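Local structure of SnoK (Streptomyces nogalater, 5EPA) at residues G37-P42 with V213-C218; S165-S170 with P199-V204; G169-A174 with C218-M223. The protein acts as a non-heme iron, 2-oxoglutarate-dependent carbocyclase in nogalamycin biosynthesis and belongs to the phytanoyl-CoA dioxygenase family. All coordinates share one frame; numbering follows the deposited sequence.

How the contacts relate
The three contacts lie on the two sheets of the double-stranded beta-helix of the cupin clan, near its iron centre. Contact 1 pairs edge strand 38-41 of the major sheet with strand 213-217, which carries His-216 of the 2-oxoglutarate pocket; the chain then turns through Cys-218 into contact 3 and His-222, an iron ligand whose CE1 is 3.3 Å from His-216 NE2. Thr-220 OG1 of contact 3 hydrogen-bonds Gly-37 O of contact 1 at 2.6 Å. Contacts 2 and 3, with centres about 8 Å apart, share Gly-169 and Ser-170 and are joined through neighbouring strands 164-166 and 222-224 of the minor sheet, Val-167 N lying 3.0 Å from Val-221 O. Tyr-166 of contact 2 stacks its ring on Tyr-38 of contact 1.

Contact 1 of 3, residues G37-P42 with V213-C218; sequences GYVHIP and VVFHHC. With AKG (2-oxoglutaric acid), chain H.
Strands 38-41 and 213-217 run antiparallel, 4.6 Å apart at closest approach and 166° between directions, with reciprocal backbone bonds at Val-39/Phe-215 and Ile-41/Val-213. One further bond, from His-217 N to Gly-37 O (3.0 Å), extends the ladder past the start of strand 38-41, where Gly-37 leaves helix 27-36 with positive phi. On the apolar face, the CG1 of Ile-41 comes obliquely to CD1 and CE1 of the Phe-215 ring, 3.9 Å from CE1, while Val-213 CG1 lies over one ring face, offset toward the rim. Helix 98-108 packs on this layer through Leu-107, against both Val-39 and Phe-215. The other face carries Tyr-38, His-40, Val-214 and His-216. Val-214 CG2 approaches His-40 CD2 at 4.1 Å, and NE2 of that imidazole bonds to Asp-212. With CG set between backbone N and carbonyl carbon (chi1 68°), the His-216 ring leads away from strand 38-41 toward the bound 2-oxoglutarate. Its NE2 makes a weak bond of 3.4 Å to O2 of 2-oxoglutarate and another hydrogen bond to Asp-135, an iron ligand. Five backbone bonds thus fix a strand that packs on helix 98-108 by one face and presents His-216 to 2-oxoglutarate and Asp-135 from the other.

Contact 2 of 3, residues S165-S170 with P199-V204; sequences SYVPGS and PWQPRV
Segments 165-170 and 199-204 meet at an antiparallel hydrogen-bonded pair, Tyr-166 with Val-204, and then splay apart, their touching parts running 126° from one another. Val-204 N gives Tyr-166 O a nearly straight bond of 2.8 Å (175° at hydrogen), and Tyr-166 N returns one to Val-204 O. Beyond this pair, a type II turn from Val-167 to Ser-170 swings the first segment away; Val-167 O accepts both the backbone N and the OG of Ser-170, the hydroxyl bond lying in the carbonyl plane on a lone pair. Side chains pack between the diverging backbones. Val-167 CG1, anti to the backbone N (chi1 -179°), meets Gln-201 CB at 3.6 Å, the two side chains crossing at about a right angle. The Pro-168 ring lies across the end of Val-204, with CG 3.5 Å from Val-204 CG2, a tight carbon pair, while Pro-168 CD stands 3.4 Å from Pro-202 O. Farther out, a water donates to Pro-168 O and to Gln-201 OE1, both at 2.8 Å, bridging the turn and the bent glutamine. Tyr-166 points its ring inward, against His-222 of strand 222-224. Two backbone bonds therefore attach edge strand 204-206 to the minor sheet, and apolar packing with one bridging water continues the join into the partly exposed loop before it.

Contact 3 of 3, residues G169-A174 with C218-M223; sequences GSHLRA and CRTVHM. With FE (Fe (III) ion), chain G; AKG (2-oxoglutaric acid), chain H.
Arg-219 and His-171 meet through their side-chain bases, with CB atoms 3.9 Å apart, before the two side chains part. The His-171 ring, which has Leu-172 CG over the centre of one face, turns away to bond Arg-34 O through NE2. His-171 CB lies 3.5 Å from Thr-220 OG1, whose own hydrogen bond goes to Gly-37 O; the two side chains lie side by side, pointing the same way. Arg-219 extends outward: NE forms a salt bridge with Glu-136, and NH1 donates to a water that also bonds His-171 O and Arg-173 O. Arg-173, bent at chi3 (-66°), brings its guanidinium between Ser-170 O and Arg-219 O. There NE donates to Ser-170 O and NH2 to Arg-219 O, both at 2.8 Å and close to the guanidinium plane, while Val-221 CG2 sits 3.5 Å above the centre of one face. Asp-134 makes a salt bridge to NH2. A leucine in place of Arg-173 would probably leave Arg-219 O without this donor and Asp-134 without its charge mate. Nearby, Val-221 N donates to Ser-170 OG at 2.8 Å. His-222 ND1 donates a hydrogen bond to Thr-220 O, which lies in the ring plane, and NE2 binds iron at 2.1 Å beside the bidentate 2-oxoglutarate and a water; His-133 and Asp-135 complete the site. The 3-10 turn and the arginine that follows it thus hold, through buried polar bonds, the loop whose Thr-220 carbonyl orients a metal-binding histidine.

Contact 1 of 3, residues G37-P42 with V213-C218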
loop_
_atom_site.group_PDB
_atom_site.type_symbol
_atom_site.label_atom_id
_atom_site.label_comp_id
_atom_site.label_asym_id
_atom_site.label_seq_id
_atom_site.Cartn_x
_atom_site.Cartn_y
_atom_site.Cartn_z
ATOM N N GLY A 37 0.605 -12.199 -7.041
ATOM C CA GLY A 37 -0.050 -10.918 -6.736
ATOM C C GLY A 37 0.620 -10.065 -5.641
ATOM O O GLY A 37 0.135 -9.011 -5.279
ATOM N N TYR A 38 1.702 -10.583 -5.085
ATOM C CA TYR A 38 2.495 -9.883 -4.127
ATOM C C TYR A 38 3.920 -10.419 -4.242
ATOM O O TYR A 38 4.149 -11.499 -4.781
ATOM C CB TYR A 38 1.950 -10.105 -2.706
ATOM C CG TYR A 38 2.284 -11.473 -2.173
ATOM C CD1 TYR A 38 1.503 -12.601 -2.525
ATOM C CD2 TYR A 38 3.373 -11.681 -1.355
ATOM C CE1 TYR A 38 1.810 -13.886 -2.051
ATOM C CE2 TYR A 38 3.670 -12.967 -0.865
ATOM C CZ TYR A 38 2.885 -14.055 -1.241
ATOM O OH TYR A 38 3.195 -15.301 -0.782
ATOM N N VAL A 39 4.875 -9.676 -3.704
ATOM C CA VAL A 39 6.239 -10.167 -3.568
ATOM C C VAL A 39 7.010 -9.392 -2.525
ATOM O O VAL A 39 6.940 -8.165 -2.444
ATOM C CB VAL A 39 7.008 -10.165 -4.908
ATOM C CG1 VAL A 39 7.314 -8.750 -5.409
ATOM C CG2 VAL A 39 8.295 -10.960 -4.796
ATOM N N HIS A 40 7.770 -10.139 -1.752
ATOM C CA HIS A 40 8.632 -9.601 -0.706
ATOM C C HIS A 40 10.019 -9.348 -1.271
ATOM O O HIS A 40 10.690 -10.270 -1.695
ATOM C CB HIS A 40 8.717 -10.604 0.456
ATOM C CG HIS A 40 9.694 -10.220 1.543
ATOM N ND1 HIS A 40 10.283 -11.144 2.369
ATOM C CD2 HIS A 40 10.196 -9.023 1.906
ATOM C CE1 HIS A 40 11.094 -10.533 3.205
ATOM N NE2 HIS A 40 11.054 -9.241 2.949
ATOM N N ILE A 41 10.433 -8.087 -1.296
ATOM C CA ILE A 41 11.774 -7.734 -1.749
ATOM C C ILE A 41 12.613 -7.248 -0.558
ATOM O O ILE A 41 12.346 -6.211 0.011
ATOM C CB ILE A 41 11.729 -6.640 -2.799
ATOM C CG1 ILE A 41 10.793 -7.041 -3.941
ATOM C CG2 ILE A 41 13.128 -6.363 -3.319
ATOM C CD1 ILE A 41 11.204 -8.287 -4.712
ATOM N N PRO A 42 13.628 -8.012 -0.177
ATOM C CA PRO A 42 14.380 -7.548 0.979
ATOM C C PRO A 42 15.484 -6.528 0.679
ATOM O O PRO A 42 16.039 -6.485 -0.431
ATOM C CB PRO A 42 14.996 -8.833 1.538
ATOM C CG PRO A 42 14.985 -9.808 0.405
ATOM C CD PRO A 42 14.145 -9.284 -0.714
ATOM N N VAL A 213 10.709 -4.264 1.447
ATOM C CA VAL A 213 9.467 -3.800 0.837
ATOM C C VAL A 213 8.665 -4.983 0.355
ATOM O O VAL A 213 9.212 -5.875 -0.289
ATOM C CB VAL A 213 9.726 -2.878 -0.366
ATOM C CG1 VAL A 213 8.421 -2.349 -0.899
ATOM C CG2 VAL A 213 10.597 -1.706 0.037
ATOM N N VAL A 214 7.367 -4.986 0.628
ATOM C CA VAL A 214 6.488 -5.940 -0.007
ATOM C C VAL A 214 5.574 -5.190 -0.957
ATOM O O VAL A 214 4.891 -4.267 -0.559
ATOM C CB VAL A 214 5.619 -6.702 1.000
ATOM C CG1 VAL A 214 4.892 -7.854 0.310
ATOM C CG2 VAL A 214 6.459 -7.235 2.139
ATOM N N PHE A 215 5.521 -5.642 -2.201
ATOM C CA PHE A 215 4.679 -5.044 -3.242
ATOM C C PHE A 215 3.460 -5.900 -3.442
ATOM O O PHE A 215 3.547 -7.126 -3.458
ATOM C CB PHE A 215 5.418 -4.987 -4.585
ATOM C CG PHE A 215 6.602 -4.094 -4.593
ATOM C CD1 PHE A 215 7.791 -4.515 -4.128
ATOM C CD2 PHE A 215 6.493 -2.790 -5.091
ATOM C CE1 PHE A 215 8.887 -3.650 -4.100
ATOM C CE2 PHE A 215 7.574 -1.935 -5.100
ATOM C CZ PHE A 215 8.785 -2.369 -4.596
ATOM N N HIS A 216 2.309 -5.272 -3.586
ATOM C CA HIS A 216 1.091 -6.030 -3.922
ATOM C C HIS A 216 0.209 -5.312 -4.935
ATOM O O HIS A 216 -0.022 -4.098 -4.856
ATOM C CB HIS A 216 0.280 -6.452 -2.630
ATOM C CG HIS A 216 -0.348 -5.317 -1.888
ATOM N ND1 HIS A 216 0.302 -4.644 -0.891
ATOM C CD2 HIS A 216 -1.550 -4.708 -2.025
ATOM C CE1 HIS A 216 -0.461 -3.665 -0.442
ATOM N NE2 HIS A 216 -1.609 -3.713 -1.081
ATOM N N HIS A 217 -0.327 -6.106 -5.848
ATOM C CA HIS A 217 -1.254 -5.614 -6.867
ATOM C C HIS A 217 -2.554 -5.060 -6.282
ATOM O O HIS A 217 -2.968 -5.428 -5.187
ATOM C CB HIS A 217 -1.547 -6.719 -7.848
ATOM C CG HIS A 217 -2.256 -6.268 -9.083
ATOM N ND1 HIS A 217 -3.626 -6.215 -9.173
ATOM C CD2 HIS A 217 -1.786 -5.904 -10.298
ATOM C CE1 HIS A 217 -3.976 -5.816 -10.381
ATOM N NE2 HIS A 217 -2.875 -5.618 -11.085
ATOM N N CYS A 218 -3.180 -4.133 -6.998
ATOM C CA CYS A 218 -4.398 -3.436 -6.500
ATOM C C CYS A 218 -5.622 -4.353 -6.354
ATOM O O CYS A 218 -6.615 -3.979 -5.741
ATOM C CB CYS A 218 -4.775 -2.223 -7.368
ATOM S SG CYS A 218 -5.225 -2.622 -9.095
HETATM C C1 AKG H . -2.077 -1.347 2.088
HETATM O O1 AKG H . -0.878 -0.970 2.048
HETATM O O2 AKG H . -2.865 -1.425 1.107
HETATM C C2 AKG H . -2.675 -1.714 3.369
HETATM O O5 AKG H . -3.840 -2.073 3.290
HETATM C C3 AKG H . -1.887 -1.644 4.652
HETATM C C4 AKG H . -2.673 -1.846 5.950
HETATM C C5 AKG H . -1.722 -1.815 7.162
HETATM O O3 AKG H . -0.593 -1.229 7.112
HETATM O O4 AKG H . -2.054 -2.366 8.215
#

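Contact 2 of 3, residues S165-S170 with P199-V204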
loop_
_atom_site.group_PDB
_atom_site.type_symbol
_atom_site.label_atom_id
_atom_site.label_comp_id
_atom_site.label_asym_id
_atom_site.label_seq_id
_atom_site.Cartn_x
_atom_site.Cartn_y
_atom_site.Cartn_z
ATOM N N SER A 165 -0.710 -9.932 5.582
ATOM C CA SER A 165 -0.960 -11.215 4.963
ATOM C C SER A 165 -1.671 -11.038 3.647
ATOM O O SER A 165 -2.410 -10.076 3.471
ATOM C CB SER A 165 -1.815 -12.121 5.864
ATOM O OG SER A 165 -1.140 -12.423 7.063
ATOM N N TYR A 166 -1.468 -11.989 2.741
ATOM C CA TYR A 166 -1.959 -11.905 1.349
ATOM C C TYR A 166 -2.604 -13.217 0.935
ATOM O O TYR A 166 -2.252 -14.273 1.442
ATOM C CB TYR A 166 -0.788 -11.628 0.381
ATOM C CG TYR A 166 0.029 -10.439 0.787
ATOM C CD1 TYR A 166 1.096 -10.589 1.647
ATOM C CD2 TYR A 166 -0.278 -9.152 0.318
ATOM C CE1 TYR A 166 1.838 -9.505 2.057
ATOM C CE2 TYR A 166 0.493 -8.054 0.701
ATOM C CZ TYR A 166 1.554 -8.242 1.574
ATOM O OH TYR A 166 2.295 -7.178 2.032
ATOM N N VAL A 167 -3.599 -13.126 0.063
ATOM C CA VAL A 167 -4.191 -14.286 -0.541
ATOM C C VAL A 167 -3.547 -14.476 -1.937
ATOM O O VAL A 167 -3.893 -13.787 -2.890
ATOM C CB VAL A 167 -5.712 -14.138 -0.651
ATOM C CG1 VAL A 167 -6.335 -15.386 -1.273
ATOM C CG2 VAL A 167 -6.315 -13.919 0.717
ATOM N N PRO A 168 -2.632 -15.465 -2.059
ATOM C CA PRO A 168 -1.971 -15.738 -3.331
ATOM C C PRO A 168 -2.927 -15.936 -4.515
ATOM O O PRO A 168 -3.888 -16.687 -4.426
ATOM C CB PRO A 168 -1.223 -17.049 -3.065
ATOM C CG PRO A 168 -1.030 -17.067 -1.605
ATOM C CD PRO A 168 -2.275 -16.476 -1.046
ATOM N N GLY A 169 -2.643 -15.253 -5.615
ATOM C CA GLY A 169 -3.424 -15.385 -6.854
ATOM C C GLY A 169 -4.734 -14.623 -6.855
ATOM O O GLY A 169 -5.449 -14.642 -7.839
ATOM N N SER A 170 -5.050 -13.927 -5.771
ATOM C CA SER A 170 -6.350 -13.279 -5.658
ATOM C C SER A 170 -6.518 -12.060 -6.592
ATOM O O SER A 170 -7.625 -11.611 -6.866
ATOM C CB SER A 170 -6.631 -12.888 -4.216
ATOM O OG SER A 170 -5.590 -12.077 -3.700
ATOM N N PRO A 199 -13.206 -17.821 1.968
ATOM C CA PRO A 199 -12.834 -18.555 3.175
ATOM C C PRO A 199 -12.019 -19.856 2.977
ATOM O O PRO A 199 -11.435 -20.332 3.944
ATOM C CB PRO A 199 -14.198 -18.899 3.838
ATOM C CG PRO A 199 -15.254 -18.192 3.064
ATOM C CD PRO A 199 -14.661 -17.808 1.740
ATOM N N TRP A 200 -11.987 -20.394 1.765
ATOM C CA TRP A 200 -11.242 -21.618 1.449
ATOM C C TRP A 200 -9.915 -21.344 0.748
ATOM O O TRP A 200 -9.183 -22.269 0.382
ATOM C CB TRP A 200 -12.126 -22.549 0.614
ATOM C CG TRP A 200 -13.459 -22.640 1.239
ATOM C CD1 TRP A 200 -14.639 -22.230 0.711
ATOM C CD2 TRP A 200 -13.745 -23.075 2.565
ATOM N NE1 TRP A 200 -15.631 -22.359 1.620
ATOM C CE2 TRP A 200 -15.118 -22.892 2.771
ATOM C CE3 TRP A 200 -12.972 -23.610 3.607
ATOM C CZ2 TRP A 200 -15.757 -23.255 3.971
ATOM C CZ3 TRP A 200 -13.591 -23.940 4.801
ATOM C CH2 TRP A 200 -14.976 -23.778 4.971
ATOM N N GLN A 201 -9.572 -20.066 0.622
ATOM C CA GLN A 201 -8.281 -19.678 0.056
ATOM C C GLN A 201 -7.190 -19.639 1.122
ATOM O O GLN A 201 -7.421 -19.238 2.239
ATOM C CB GLN A 201 -8.358 -18.295 -0.573
ATOM C CG GLN A 201 -9.362 -18.197 -1.694
ATOM C CD GLN A 201 -8.977 -19.044 -2.884
ATOM O OE1 GLN A 201 -7.911 -18.876 -3.439
ATOM N NE2 GLN A 201 -9.839 -19.959 -3.266
ATOM N N PRO A 202 -5.984 -20.029 0.749
ATOM C CA PRO A 202 -4.867 -19.867 1.634
ATOM C C PRO A 202 -4.531 -18.385 1.910
ATOM O O PRO A 202 -4.762 -17.552 1.078
ATOM C CB PRO A 202 -3.703 -20.534 0.884
ATOM C CG PRO A 202 -4.162 -20.807 -0.495
ATOM C CD PRO A 202 -5.634 -20.678 -0.533
ATOM N N ARG A 203 -3.914 -18.143 3.056
ATOM C CA ARG A 203 -3.572 -16.819 3.568
ATOM C C ARG A 203 -2.090 -16.829 4.006
ATOM O O ARG A 203 -1.715 -17.610 4.874
ATOM C CB ARG A 203 -4.472 -16.565 4.773
ATOM C CG ARG A 203 -4.668 -15.161 5.184
ATOM C CD ARG A 203 -5.329 -15.045 6.580
ATOM N NE ARG A 203 -6.739 -15.421 6.462
ATOM C CZ ARG A 203 -7.648 -15.280 7.432
ATOM N NH1 ARG A 203 -7.300 -14.770 8.619
ATOM N NH2 ARG A 203 -8.911 -15.654 7.192
ATOM N N VAL A 204 -1.248 -15.997 3.402
ATOM C CA VAL A 204 0.194 -16.023 3.689
ATOM C C VAL A 204 0.625 -14.819 4.483
ATOM O O VAL A 204 0.506 -13.689 3.998
ATOM C CB VAL A 204 1.060 -16.011 2.417
ATOM C CG1 VAL A 204 2.517 -16.284 2.786
ATOM C CG2 VAL A 204 0.606 -17.097 1.471
HETATM O O HOH W 1 -6.709 -16.662 -4.747
#

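Contact 3 of 3, residues G169-A174 with C218-M223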
loop_
_atom_site.group_PDB
_atom_site.type_symbol
_atom_site.label_atom_id
_atom_site.label_comp_id
_atom_site.label_asym_id
_atom_site.label_seq_id
_atom_site.Cartn_x
_atom_site.Cartn_y
_atom_site.Cartn_z
ATOM N N GLY A 169 -2.643 -15.253 -5.615
ATOM C CA GLY A 169 -3.424 -15.385 -6.854
ATOM C C GLY A 169 -4.734 -14.623 -6.855
ATOM O O GLY A 169 -5.449 -14.642 -7.839
ATOM N N SER A 170 -5.050 -13.927 -5.771
ATOM C CA SER A 170 -6.350 -13.279 -5.658
ATOM C C SER A 170 -6.518 -12.060 -6.592
ATOM O O SER A 170 -7.625 -11.611 -6.866
ATOM C CB SER A 170 -6.631 -12.888 -4.216
ATOM O OG SER A 170 -5.590 -12.077 -3.700
ATOM N N HIS A 171 -5.421 -11.517 -7.078
ATOM C CA HIS A 171 -5.473 -10.487 -8.111
ATOM C C HIS A 171 -5.998 -10.944 -9.459
ATOM O O HIS A 171 -6.323 -10.099 -10.308
ATOM C CB HIS A 171 -4.096 -9.872 -8.315
ATOM C CG HIS A 171 -3.074 -10.818 -8.875
ATOM N ND1 HIS A 171 -2.837 -12.068 -8.336
ATOM C CD2 HIS A 171 -2.182 -10.670 -9.877
ATOM C CE1 HIS A 171 -1.848 -12.644 -8.982
ATOM N NE2 HIS A 171 -1.452 -11.832 -9.943
ATOM N N LEU A 172 -6.093 -12.242 -9.668
ATOM C CA LEU A 172 -6.614 -12.771 -10.892
ATOM C C LEU A 172 -8.082 -13.161 -10.792
ATOM O O LEU A 172 -8.596 -13.775 -11.696
ATOM C CB LEU A 172 -5.803 -13.999 -11.348
ATOM C CG LEU A 172 -4.305 -13.699 -11.544
ATOM C CD1 LEU A 172 -3.567 -15.010 -11.814
ATOM C CD2 LEU A 172 -4.036 -12.687 -12.653
ATOM N N ARG A 173 -8.757 -12.796 -9.708
ATOM C CA ARG A 173 -10.177 -13.080 -9.587
ATOM C C ARG A 173 -10.969 -12.557 -10.774
ATOM O O ARG A 173 -10.700 -11.466 -11.281
ATOM C CB ARG A 173 -10.763 -12.437 -8.335
ATOM C CG ARG A 173 -10.413 -13.112 -7.037
ATOM C CD ARG A 173 -10.869 -12.259 -5.860
ATOM N NE ARG A 173 -10.124 -10.997 -5.796
ATOM C CZ ARG A 173 -10.583 -9.884 -5.265
ATOM N NH1 ARG A 173 -11.777 -9.817 -4.732
ATOM N NH2 ARG A 173 -9.817 -8.843 -5.212
ATOM N N ALA A 174 -11.968 -13.335 -11.189
ATOM C CA ALA A 174 -12.942 -12.925 -12.196
ATOM C C ALA A 174 -13.797 -11.784 -11.658
ATOM O O ALA A 174 -13.861 -11.560 -10.440
ATOM C CB ALA A 174 -13.816 -14.095 -12.551
ATOM N N CYS A 218 -3.180 -4.133 -6.998
ATOM C CA CYS A 218 -4.398 -3.436 -6.500
ATOM C C CYS A 218 -5.622 -4.353 -6.354
ATOM O O CYS A 218 -6.615 -3.979 -5.741
ATOM C CB CYS A 218 -4.775 -2.223 -7.368
ATOM S SG CYS A 218 -5.225 -2.622 -9.095
ATOM N N ARG A 219 -5.542 -5.544 -6.928
ATOM C CA ARG A 219 -6.576 -6.582 -6.776
ATOM C C ARG A 219 -6.220 -7.693 -5.843
ATOM O O ARG A 219 -7.046 -8.582 -5.607
ATOM C CB ARG A 219 -6.922 -7.185 -8.123
ATOM C CG ARG A 219 -7.777 -6.256 -8.925
ATOM C CD ARG A 219 -8.111 -6.866 -10.252
ATOM N NE ARG A 219 -8.655 -5.838 -11.109
ATOM C CZ ARG A 219 -9.118 -6.059 -12.325
ATOM N NH1 ARG A 219 -9.112 -7.270 -12.818
ATOM N NH2 ARG A 219 -9.572 -5.056 -13.038
ATOM N N THR A 220 -4.993 -7.689 -5.336
ATOM C CA THR A 220 -4.572 -8.707 -4.395
ATOM C C THR A 220 -5.301 -8.477 -3.069
ATOM O O THR A 220 -5.241 -7.385 -2.491
ATOM C CB THR A 220 -3.069 -8.694 -4.179
ATOM O OG1 THR A 220 -2.430 -8.953 -5.426
ATOM C CG2 THR A 220 -2.655 -9.772 -3.153
ATOM N N VAL A 221 -6.002 -9.505 -2.612
ATOM C CA VAL A 221 -6.665 -9.462 -1.334
ATOM C C VAL A 221 -5.593 -9.519 -0.243
ATOM O O VAL A 221 -4.739 -10.417 -0.246
ATOM C CB VAL A 221 -7.691 -10.597 -1.196
ATOM C CG1 VAL A 221 -8.306 -10.638 0.183
ATOM C CG2 VAL A 221 -8.796 -10.398 -2.204
ATOM N N HIS A 222 -5.688 -8.610 0.712
ATOM C CA HIS A 222 -4.748 -8.578 1.794
ATOM C C HIS A 222 -5.347 -8.055 3.091
ATOM O O HIS A 222 -6.453 -7.526 3.141
ATOM C CB HIS A 222 -3.541 -7.728 1.383
ATOM C CG HIS A 222 -3.872 -6.295 1.073
ATOM N ND1 HIS A 222 -4.446 -5.920 -0.118
ATOM C CD2 HIS A 222 -3.700 -5.147 1.782
ATOM C CE1 HIS A 222 -4.622 -4.600 -0.128
ATOM N NE2 HIS A 222 -4.202 -4.094 1.031
ATOM N N MET A 223 -4.568 -8.164 4.149
ATOM C CA MET A 223 -5.011 -7.788 5.475
ATOM C C MET A 223 -3.779 -7.573 6.364
ATOM O O MET A 223 -2.669 -7.775 5.907
ATOM C CB MET A 223 -5.945 -8.889 6.011
ATOM C CG MET A 223 -5.219 -10.164 6.425
ATOM S SD MET A 223 -6.249 -11.628 6.233
ATOM C CE MET A 223 -6.071 -11.884 4.459
HETATM FE FE FE G . -4.673 -2.028 1.339
HETATM C C1 AKG H . -2.077 -1.347 2.088
HETATM O O1 AKG H . -0.878 -0.970 2.048
HETATM O O2 AKG H . -2.865 -1.425 1.107
HETATM C C2 AKG H . -2.675 -1.714 3.369
HETATM O O5 AKG H . -3.840 -2.073 3.290
HETATM C C3 AKG H . -1.887 -1.644 4.652
HETATM C C4 AKG H . -2.673 -1.846 5.950
HETATM C C5 AKG H . -1.722 -1.815 7.162
HETATM O O3 AKG H . -0.593 -1.229 7.112
HETATM O O4 AKG H . -2.054 -2.366 8.215
HETATM O O HOH W 2 -8.424 -10.003 -11.769
HETATM O O HOH W 3 -5.201 0.039 1.693
#